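Side-chain contact in sugar-phosphate aldolase (PDB 1PVT), which belongs to the class II aldolase and adducin family, with an AraD-like fold in which helices pack around a mixed beta sheet: residues E5-R8 and E9-V13. Residues are numbered along the deposited sequence; the frame is centred on the assembly and turned at random.
Sequences ETIR and EIQKV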
loop_
_atom_site.group_PDB
_atom_site.type_symbol
_atom_site.label_atom_id
_atom_site.label_comp_id
_atom_site.label_asym_id
_atom_site.label_seq_id
_atom_site.Cartn_x
_atom_site.Cartn_y
_atom_site.Cartn_z
ATOM N N GLU A 5 12.317 -6.725 13.467
ATOM C CA GLU A 5 11.088 -6.481 14.230
ATOM C C GLU A 5 10.041 -5.915 13.261
ATOM O O GLU A 5 8.868 -6.293 13.302
ATOM C CB GLU A 5 11.357 -5.473 15.360
ATOM C CG GLU A 5 10.108 -4.987 16.114
ATOM C CD GLU A 5 10.402 -3.901 17.168
ATOM O OE1 GLU A 5 11.112 -4.193 18.162
ATOM O OE2 GLU A 5 9.919 -2.752 17.005
ATOM N N THR A 6 10.487 -5.003 12.399
ATOM C CA THR A 6 9.640 -4.382 11.393
ATOM C C THR A 6 8.903 -5.505 10.667
ATOM O O THR A 6 7.707 -5.390 10.352
ATOM C CB THR A 6 10.504 -3.576 10.389
ATOM O OG1 THR A 6 10.996 -2.387 11.020
ATOM C CG2 THR A 6 9.703 -3.185 9.176
ATOM N N ILE A 7 9.636 -6.593 10.422
ATOM C CA ILE A 7 9.118 -7.786 9.753
ATOM C C ILE A 7 7.900 -8.314 10.475
ATOM O O ILE A 7 6.877 -8.609 9.859
ATOM C CB ILE A 7 10.146 -8.916 9.743
ATOM C CG1 ILE A 7 11.439 -8.440 9.093
ATOM C CG2 ILE A 7 9.573 -10.115 9.037
ATOM C CD1 ILE A 7 11.232 -7.717 7.797
ATOM N N ARG A 8 8.036 -8.458 11.788
ATOM C CA ARG A 8 6.947 -8.931 12.618
ATOM C C ARG A 8 5.781 -7.963 12.478
ATOM O O ARG A 8 4.626 -8.379 12.427
ATOM C CB ARG A 8 7.403 -9.024 14.082
ATOM C CG ARG A 8 8.232 -10.270 14.376
ATOM C CD ARG A 8 9.285 -10.041 15.453
ATOM N NE ARG A 8 10.143 -11.220 15.642
ATOM C CZ ARG A 8 11.397 -11.181 16.103
ATOM N NH1 ARG A 8 11.959 -10.017 16.422
ATOM N NH2 ARG A 8 12.092 -12.307 16.260
ATOM N N GLU A 9 6.091 -6.672 12.386
ATOM C CA GLU A 9 5.064 -5.640 12.262
ATOM C C GLU A 9 4.329 -5.791 10.951
ATOM O O GLU A 9 3.135 -5.502 10.845
ATOM C CB GLU A 9 5.688 -4.253 12.333
ATOM C CG GLU A 9 4.806 -3.254 13.055
ATOM C CD GLU A 9 5.098 -1.818 12.652
ATOM O OE1 GLU A 9 6.297 -1.421 12.700
ATOM O OE2 GLU A 9 4.127 -1.094 12.293
ATOM N N ILE A 10 5.061 -6.233 9.944
ATOM C CA ILE A 10 4.476 -6.458 8.641
ATOM C C ILE A 10 3.652 -7.736 8.670
ATOM O O ILE A 10 2.520 -7.761 8.189
ATOM C CB ILE A 10 5.563 -6.597 7.567
ATOM C CG1 ILE A 10 6.133 -5.208 7.257
ATOM C CG2 ILE A 10 5.002 -7.322 6.316
ATOM C CD1 ILE A 10 7.135 -5.185 6.097
ATOM N N GLN A 11 4.226 -8.799 9.227
ATOM C CA GLN A 11 3.535 -10.076 9.308
ATOM C C GLN A 11 2.227 -9.955 10.071
ATOM O O GLN A 11 1.209 -10.517 9.664
ATOM C CB GLN A 11 4.430 -11.105 9.967
ATOM C CG GLN A 11 5.562 -11.534 9.080
ATOM C CD GLN A 11 6.351 -12.675 9.678
ATOM O OE1 GLN A 11 7.021 -12.511 10.701
ATOM N NE2 GLN A 11 6.270 -13.847 9.052
ATOM N N LYS A 12 2.255 -9.215 11.173
ATOM C CA LYS A 12 1.057 -9.011 11.972
ATOM C C LYS A 12 -0.033 -8.367 11.111
ATOM O O LYS A 12 -1.186 -8.787 11.149
ATOM C CB LYS A 12 1.379 -8.140 13.186
ATOM C CG LYS A 12 0.172 -7.796 14.044
ATOM C CD LYS A 12 0.575 -7.119 15.358
ATOM C CE LYS A 12 -0.654 -6.621 16.138
ATOM N NZ LYS A 12 -1.612 -7.716 16.491
ATOM N N VAL A 13 0.333 -7.359 10.325
ATOM C CA VAL A 13 -0.628 -6.683 9.443
ATOM C C VAL A 13 -1.165 -7.633 8.363
ATOM O O VAL A 13 -2.347 -7.589 8.019
ATOM C CB VAL A 13 0.016 -5.432 8.767
ATOM C CG1 VAL A 13 -0.816 -4.977 7.557
ATOM C CG2 VAL A 13 0.148 -4.300 9.795
#
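I7 and Q11, one turn apart on helix 2-19, touch through their side chains. CG2 of I7 lies 3.9 Å from OE1 of Q11, and the two side chains pass at a slant. With chi1 at -56°, CG1 of I7 lies beside the backbone N and CG2 lies opposite that N, which turns this methyl along the helix toward Q11. The Q11 chain is extended beyond CG, and its CG rests 3.3 Å from I7 O. The same carbonyl accepts a hydrogen bond from Q11 N at 2.7 Å. On the same buried side, CG2 of T6 approaches CD1 of I10 at 4.5 Å, a loose contact.

Backbone bonds set this spacing. E9 N binds E5 O, I10 N binds T6 O and K12 N binds R8 O, each to the residue four places back.

Farther out, I7 and I10 both pack on L61 and I79 of the central sheet, while I10 also meets I30 and V32. E9 OE2 bonds to A204 N at the start of helix 203-224, and T6 OG1 bonds to H2 O.

This part of the helix is amphipathic: T6, I7, I10 and V13 are buried, while E5, R8 and K12 are exposed. E9 OE2 also lies close to D202 OD2, and the A204 N-H probably offsets some of the strain between these like charges. NE2 of Q11 bonds to V72 O. That bond satisfies NE2 and helps fix the amide, so OE1 stays beside the I7 methyl as a van der Waals neighbour.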